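Long-range contact in probable disease resistance protein At5g66900 (Arabidopsis thaliana, PDB 7L7W), which acts as a helper immune receptor in plant disease resistance and, like its relatives, probably forms calcium-permeable, nonselective cation channels: residues M61-L75 / K113-Q127. The protein carries 2 engineered substitutions. Sequence-based numbering, arbitrary orientation.
Sequences MQKELDFGVKELKEL and KFCQIDLQLLQHRNQ
Asn126, near the end of helix 119-127, reaches across to the irregular chain of residues 61-69 and gives an N-H to a backbone carbonyl there: ND2 lies 2.8 Å from Glu64 O at an N-H...O angle of 159°. The oxygen sits close to the amide plane of Asn126, but the donor approaches from above the carbonyl plane. CG of Asn126 stands anti to its own N (chi1 -167°), which carries ND2 to the carbonyl of Glu64. Beside it, Gln123 runs alongside Glu64, the two pointing the same way with amide and carboxylate planes 71° apart, while the Met61 methyl comes across the Gln123 amide. Leu65 CD2 lies against the backbone of Gln123 and Leu122 CB, the latter 3.8 Å away. In the four-helix bundle of this RPW8-type CC-R domain, the contact joins the linker after helix 38-60 and the first turns of helix 70-88 to the end of helix 97-114, the following turn and the last helix of this domain piece, 119-127, whose N-cap is Asp118. Leu122 fills the middle: CD2 meets Leu72 CD2 at 3.9 Å, and CD1 lies against the Glu71 carboxylate. That carboxylate, its chain bent at chi2, forms a salt bridge at the guanidinium edge of Arg125, OE2 to NH2 2.7 Å, though the hydrogen bond within it is weak. Farther along, Leu75 CD1 makes a CH-pi contact over one face of Phe114, 3.6 Å from the ring centroid, while Glu74 OE2 and Glu71 O lie at the ring's edge. Leu54 of helix 38-60 also packs on Phe114 and Ile117.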
loop_
_atom_site.group_PDB
_atom_site.type_symbol
_atom_site.label_atom_id
_atom_site.label_comp_id
_atom_site.label_asym_id
_atom_site.label_seq_id
_atom_site.Cartn_x
_atom_site.Cartn_y
_atom_site.Cartn_z
ATOM N N MET A 61 -37.617 11.274 -19.303
ATOM C CA MET A 61 -38.849 10.508 -19.407
ATOM C C MET A 61 -39.564 10.356 -18.079
ATOM O O MET A 61 -40.173 9.310 -17.834
ATOM C CB MET A 61 -38.562 9.129 -19.986
ATOM C CG MET A 61 -37.912 9.133 -21.342
ATOM S SD MET A 61 -37.518 7.435 -21.820
ATOM C CE MET A 61 -39.072 6.605 -21.491
ATOM N N GLN A 62 -39.533 11.374 -17.221
ATOM C CA GLN A 62 -40.075 11.207 -15.876
ATOM C C GLN A 62 -41.581 10.976 -15.876
ATOM O O GLN A 62 -42.111 10.409 -14.910
ATOM C CB GLN A 62 -39.723 12.423 -15.020
ATOM C CG GLN A 62 -39.656 12.141 -13.521
ATOM C CD GLN A 62 -39.029 13.290 -12.736
ATOM O OE1 GLN A 62 -38.170 14.022 -13.250
ATOM N NE2 GLN A 62 -39.454 13.450 -11.483
ATOM N N LYS A 63 -42.279 11.392 -16.936
ATOM C CA LYS A 63 -43.716 11.146 -17.039
ATOM C C LYS A 63 -44.013 9.705 -17.462
ATOM O O LYS A 63 -44.766 8.991 -16.787
ATOM C CB LYS A 63 -44.350 12.140 -18.021
ATOM C CG LYS A 63 -45.869 11.990 -18.133
ATOM C CD LYS A 63 -46.603 13.278 -17.765
ATOM C CE LYS A 63 -48.089 13.175 -18.072
ATOM N NZ LYS A 63 -48.352 13.103 -19.533
ATOM N N GLU A 64 -43.426 9.266 -18.580
ATOM C CA GLU A 64 -43.685 7.940 -19.133
ATOM C C GLU A 64 -43.225 6.810 -18.227
ATOM O O GLU A 64 -43.760 5.698 -18.325
ATOM C CB GLU A 64 -43.003 7.797 -20.493
ATOM C CG GLU A 64 -43.494 8.784 -21.531
ATOM C CD GLU A 64 -42.720 10.095 -21.508
ATOM O OE1 GLU A 64 -42.558 10.669 -20.407
ATOM O OE2 GLU A 64 -42.280 10.558 -22.588
ATOM N N LEU A 65 -42.234 7.048 -17.376
ATOM C CA LEU A 65 -41.768 6.051 -16.427
ATOM C C LEU A 65 -42.177 6.457 -15.022
ATOM O O LEU A 65 -42.384 7.638 -14.734
ATOM C CB LEU A 65 -40.244 5.885 -16.482
ATOM C CG LEU A 65 -39.561 5.693 -17.835
ATOM C CD1 LEU A 65 -38.132 6.197 -17.787
ATOM C CD2 LEU A 65 -39.588 4.235 -18.246
ATOM N N ASP A 66 -42.302 5.469 -14.152
ATOM C CA ASP A 66 -42.295 5.714 -12.721
ATOM C C ASP A 66 -41.020 5.102 -12.158
ATOM O O ASP A 66 -40.688 3.941 -12.446
ATOM C CB ASP A 66 -43.528 5.137 -12.023
ATOM C CG ASP A 66 -43.371 3.669 -11.686
ATOM O OD1 ASP A 66 -43.382 3.302 -10.487
ATOM O OD2 ASP A 66 -43.224 2.879 -12.638
ATOM N N PHE A 67 -40.305 5.883 -11.379
ATOM C CA PHE A 67 -39.025 5.395 -10.913
ATOM C C PHE A 67 -39.149 4.303 -9.819
ATOM O O PHE A 67 -38.127 3.882 -9.259
ATOM C CB PHE A 67 -38.197 6.586 -10.433
ATOM C CG PHE A 67 -37.957 7.622 -11.504
ATOM C CD1 PHE A 67 -37.994 7.272 -12.844
ATOM C CD2 PHE A 67 -37.682 8.936 -11.174
ATOM C CE1 PHE A 67 -37.769 8.214 -13.838
ATOM C CE2 PHE A 67 -37.448 9.877 -12.162
ATOM C CZ PHE A 67 -37.496 9.513 -13.498
ATOM N N GLY A 68 -40.346 3.791 -9.518
ATOM C CA GLY A 68 -40.470 2.784 -8.483
ATOM C C GLY A 68 -40.186 1.373 -8.940
ATOM O O GLY A 68 -39.890 0.514 -8.106
ATOM N N VAL A 69 -40.272 1.102 -10.243
ATOM C CA VAL A 69 -40.098 -0.273 -10.703
ATOM C C VAL A 69 -38.714 -0.803 -10.327
ATOM O O VAL A 69 -37.777 -0.042 -10.051
ATOM C CB VAL A 69 -40.342 -0.368 -12.217
ATOM C CG1 VAL A 69 -41.681 0.233 -12.538
ATOM C CG2 VAL A 69 -39.234 0.357 -12.986
ATOM N N LYS A 70 -38.590 -2.136 -10.331
ATOM C CA LYS A 70 -37.415 -2.787 -9.755
ATOM C C LYS A 70 -36.136 -2.433 -10.508
ATOM O O LYS A 70 -35.062 -2.339 -9.899
ATOM C CB LYS A 70 -37.619 -4.306 -9.708
ATOM C CG LYS A 70 -37.219 -5.072 -10.965
ATOM C CD LYS A 70 -36.713 -6.483 -10.621
ATOM C CE LYS A 70 -36.457 -7.333 -11.879
ATOM N NZ LYS A 70 -35.596 -6.654 -12.915
ATOM N N GLU A 71 -36.228 -2.199 -11.817
ATOM C CA GLU A 71 -35.042 -1.812 -12.567
ATOM C C GLU A 71 -34.545 -0.438 -12.132
ATOM O O GLU A 71 -33.350 -0.262 -11.877
ATOM C CB GLU A 71 -35.335 -1.850 -14.066
ATOM C CG GLU A 71 -35.786 -3.228 -14.573
ATOM C CD GLU A 71 -37.318 -3.381 -14.649
ATOM O OE1 GLU A 71 -38.042 -2.705 -13.876
ATOM O OE2 GLU A 71 -37.798 -4.184 -15.486
ATOM N N LEU A 72 -35.444 0.538 -11.987
ATOM C CA LEU A 72 -35.001 1.881 -11.612
ATOM C C LEU A 72 -34.640 1.976 -10.127
ATOM O O LEU A 72 -33.768 2.771 -9.740
ATOM C CB LEU A 72 -36.077 2.896 -12.000
ATOM C CG LEU A 72 -36.297 2.854 -13.521
ATOM C CD1 LEU A 72 -37.152 4.014 -14.036
ATOM C CD2 LEU A 72 -34.952 2.826 -14.255
ATOM N N LYS A 73 -35.264 1.154 -9.286
ATOM C CA LYS A 73 -34.833 1.088 -7.901
ATOM C C LYS A 73 -33.435 0.481 -7.800
ATOM O O LYS A 73 -32.620 0.929 -6.981
ATOM C CB LYS A 73 -35.866 0.314 -7.074
ATOM C CG LYS A 73 -35.882 0.689 -5.594
ATOM C CD LYS A 73 -36.654 1.998 -5.342
ATOM C CE LYS A 73 -36.217 2.644 -4.012
ATOM N NZ LYS A 73 -35.096 3.641 -4.158
ATOM N N GLU A 74 -33.106 -0.485 -8.665
ATOM C CA GLU A 74 -31.748 -1.017 -8.645
ATOM C C GLU A 74 -30.747 -0.057 -9.285
ATOM O O GLU A 74 -29.568 -0.074 -8.923
ATOM C CB GLU A 74 -31.693 -2.384 -9.328
ATOM C CG GLU A 74 -31.415 -2.327 -10.825
ATOM C CD GLU A 74 -31.078 -3.687 -11.420
ATOM O OE1 GLU A 74 -31.285 -4.710 -10.711
ATOM O OE2 GLU A 74 -30.618 -3.725 -12.595
ATOM N N LEU A 75 -31.182 0.786 -10.223
ATOM C CA LEU A 75 -30.306 1.849 -10.708
ATOM C C LEU A 75 -29.949 2.802 -9.576
ATOM O O LEU A 75 -28.771 3.154 -9.386
ATOM C CB LEU A 75 -30.974 2.617 -11.848
ATOM C CG LEU A 75 -30.144 3.770 -12.421
ATOM C CD1 LEU A 75 -28.830 3.241 -12.989
ATOM C CD2 LEU A 75 -30.914 4.588 -13.477
ATOM N N LYS A 113 -23.971 -3.703 -17.075
ATOM C CA LYS A 113 -25.118 -4.513 -17.477
ATOM C C LYS A 113 -26.379 -3.665 -17.538
ATOM O O LYS A 113 -27.207 -3.838 -18.439
ATOM C CB LYS A 113 -25.322 -5.703 -16.539
ATOM C CG LYS A 113 -26.383 -6.673 -17.078
ATOM C CD LYS A 113 -27.188 -7.352 -15.970
ATOM C CE LYS A 113 -27.983 -6.340 -15.139
ATOM N NZ LYS A 113 -29.441 -6.302 -15.477
ATOM N N PHE A 114 -26.499 -2.694 -16.636
ATOM C CA PHE A 114 -27.659 -1.826 -16.659
ATOM C C PHE A 114 -27.742 -1.040 -17.960
ATOM O O PHE A 114 -28.841 -0.721 -18.420
ATOM C CB PHE A 114 -27.622 -0.880 -15.470
ATOM C CG PHE A 114 -28.875 -0.114 -15.302
ATOM C CD1 PHE A 114 -29.869 -0.583 -14.458
ATOM C CD2 PHE A 114 -29.088 1.059 -16.018
ATOM C CE1 PHE A 114 -31.060 0.116 -14.318
ATOM C CE2 PHE A 114 -30.283 1.765 -15.891
ATOM C CZ PHE A 114 -31.270 1.292 -15.035
ATOM N N CYS A 115 -26.602 -0.728 -18.571
ATOM C CA CYS A 115 -26.615 0.015 -19.826
ATOM C C CYS A 115 -27.205 -0.781 -20.988
ATOM O O CYS A 115 -27.256 -0.248 -22.100
ATOM C CB CYS A 115 -25.197 0.464 -20.168
ATOM S SG CYS A 115 -24.539 1.755 -19.069
ATOM N N GLN A 116 -27.633 -2.029 -20.765
ATOM C CA GLN A 116 -28.389 -2.802 -21.746
ATOM C C GLN A 116 -29.894 -2.772 -21.466
ATOM O O GLN A 116 -30.627 -3.676 -21.890
ATOM C CB GLN A 116 -27.897 -4.253 -21.787
ATOM C CG GLN A 116 -26.384 -4.434 -21.700
ATOM C CD GLN A 116 -25.642 -3.781 -22.860
ATOM O OE1 GLN A 116 -26.065 -3.883 -24.017
ATOM N NE2 GLN A 116 -24.520 -3.120 -22.558
ATOM N N ILE A 117 -30.359 -1.772 -20.742
ATOM C CA ILE A 117 -31.765 -1.684 -20.394
ATOM C C ILE A 117 -32.560 -1.274 -21.629
ATOM O O ILE A 117 -32.139 -0.408 -22.407
ATOM C CB ILE A 117 -31.951 -0.699 -19.225
ATOM C CG1 ILE A 117 -33.403 -0.696 -18.733
ATOM C CG2 ILE A 117 -31.454 0.696 -19.594
ATOM C CD1 ILE A 117 -33.634 -1.615 -17.561
ATOM N N ASP A 118 -33.706 -1.927 -21.834
ATOM C CA ASP A 118 -34.636 -1.592 -22.916
ATOM C C ASP A 118 -35.641 -0.575 -22.384
ATOM O O ASP A 118 -36.627 -0.939 -21.736
ATOM C CB ASP A 118 -35.338 -2.847 -23.426
ATOM C CG ASP A 118 -36.237 -2.577 -24.635
ATOM O OD1 ASP A 118 -36.786 -3.562 -25.188
ATOM O OD2 ASP A 118 -36.397 -1.394 -25.035
ATOM N N LEU A 119 -35.396 0.708 -22.659
ATOM C CA LEU A 119 -36.264 1.747 -22.113
ATOM C C LEU A 119 -37.675 1.647 -22.673
ATOM O O LEU A 119 -38.652 1.930 -21.965
ATOM C CB LEU A 119 -35.680 3.128 -22.397
ATOM C CG LEU A 119 -34.669 3.658 -21.390
ATOM C CD1 LEU A 119 -34.333 5.099 -21.711
ATOM C CD2 LEU A 119 -35.219 3.535 -19.985
ATOM N N GLN A 120 -37.803 1.265 -23.951
ATOM C CA GLN A 120 -39.131 1.183 -24.552
ATOM C C GLN A 120 -39.981 0.139 -23.843
ATOM O O GLN A 120 -41.160 0.377 -23.562
ATOM C CB GLN A 120 -39.036 0.877 -26.050
ATOM C CG GLN A 120 -40.207 1.432 -26.863
ATOM C CD GLN A 120 -40.675 0.489 -27.975
ATOM O OE1 GLN A 120 -40.024 -0.523 -28.262
ATOM N NE2 GLN A 120 -41.818 0.816 -28.601
ATOM N N LEU A 121 -39.387 -1.012 -23.509
ATOM C CA LEU A 121 -40.122 -2.020 -22.755
ATOM C C LEU A 121 -40.434 -1.541 -21.350
ATOM O O LEU A 121 -41.470 -1.909 -20.785
ATOM C CB LEU A 121 -39.340 -3.324 -22.703
ATOM C CG LEU A 121 -39.878 -4.392 -23.651
ATOM C CD1 LEU A 121 -41.247 -4.930 -23.170
ATOM C CD2 LEU A 121 -39.962 -3.841 -25.071
ATOM N N LEU A 122 -39.574 -0.697 -20.790
ATOM C CA LEU A 122 -39.811 -0.143 -19.462
ATOM C C LEU A 122 -41.062 0.721 -19.452
ATOM O O LEU A 122 -42.007 0.473 -18.685
ATOM C CB LEU A 122 -38.595 0.671 -19.021
ATOM C CG LEU A 122 -38.254 0.618 -17.542
ATOM C CD1 LEU A 122 -37.929 -0.813 -17.150
ATOM C CD2 LEU A 122 -37.089 1.565 -17.266
ATOM N N GLN A 123 -41.092 1.746 -20.314
ATOM C CA GLN A 123 -42.269 2.608 -20.351
ATOM C C GLN A 123 -43.493 1.857 -20.867
ATOM O O GLN A 123 -44.615 2.164 -20.454
ATOM C CB GLN A 123 -41.986 3.874 -21.170
ATOM C CG GLN A 123 -42.301 3.829 -22.643
ATOM C CD GLN A 123 -42.452 5.233 -23.215
ATOM O OE1 GLN A 123 -43.435 5.919 -22.939
ATOM N NE2 GLN A 123 -41.462 5.676 -23.985
ATOM N N HIS A 124 -43.302 0.837 -21.712
ATOM C CA HIS A 124 -44.426 -0.001 -22.105
ATOM C C HIS A 124 -45.049 -0.668 -20.892
ATOM O O HIS A 124 -46.257 -0.542 -20.654
ATOM C CB HIS A 124 -43.985 -1.057 -23.119
ATOM C CG HIS A 124 -45.002 -2.138 -23.340
ATOM N ND1 HIS A 124 -46.183 -1.922 -24.020
ATOM C CD2 HIS A 124 -45.022 -3.438 -22.953
ATOM C CE1 HIS A 124 -46.883 -3.044 -24.045
ATOM N NE2 HIS A 124 -46.198 -3.981 -23.410
ATOM N N ARG A 125 -44.235 -1.386 -20.105
ATOM C CA ARG A 125 -44.765 -2.052 -18.920
ATOM C C ARG A 125 -45.345 -1.047 -17.938
ATOM O O ARG A 125 -46.163 -1.424 -17.091
ATOM C CB ARG A 125 -43.684 -2.907 -18.245
ATOM C CG ARG A 125 -43.265 -4.123 -19.071
ATOM C CD ARG A 125 -42.431 -5.136 -18.284
ATOM N NE ARG A 125 -41.159 -4.585 -17.811
ATOM C CZ ARG A 125 -40.016 -4.624 -18.498
ATOM N NH1 ARG A 125 -39.981 -5.183 -19.705
ATOM N NH2 ARG A 125 -38.903 -4.093 -17.995
ATOM N N ASN A 126 -44.965 0.231 -18.051
ATOM C CA ASN A 126 -45.587 1.242 -17.197
ATOM C C ASN A 126 -46.906 1.811 -17.737
ATOM O O ASN A 126 -47.738 2.266 -16.940
ATOM C CB ASN A 126 -44.622 2.400 -16.949
ATOM C CG ASN A 126 -45.098 3.308 -15.838
ATOM O OD1 ASN A 126 -45.435 2.838 -14.750
ATOM N ND2 ASN A 126 -45.156 4.611 -16.111
ATOM N N GLN A 127 -47.124 1.830 -19.057
ATOM C CA GLN A 127 -48.350 2.432 -19.590
ATOM C C GLN A 127 -49.543 1.483 -19.529
ATOM O O GLN A 127 -50.694 1.934 -19.476
ATOM C CB GLN A 127 -48.147 2.888 -21.038
ATOM C CG GLN A 127 -47.321 4.152 -21.207
ATOM C CD GLN A 127 -46.641 4.215 -22.567
ATOM O OE1 GLN A 127 -46.618 3.225 -23.309
ATOM N NE2 GLN A 127 -46.078 5.379 -22.900
#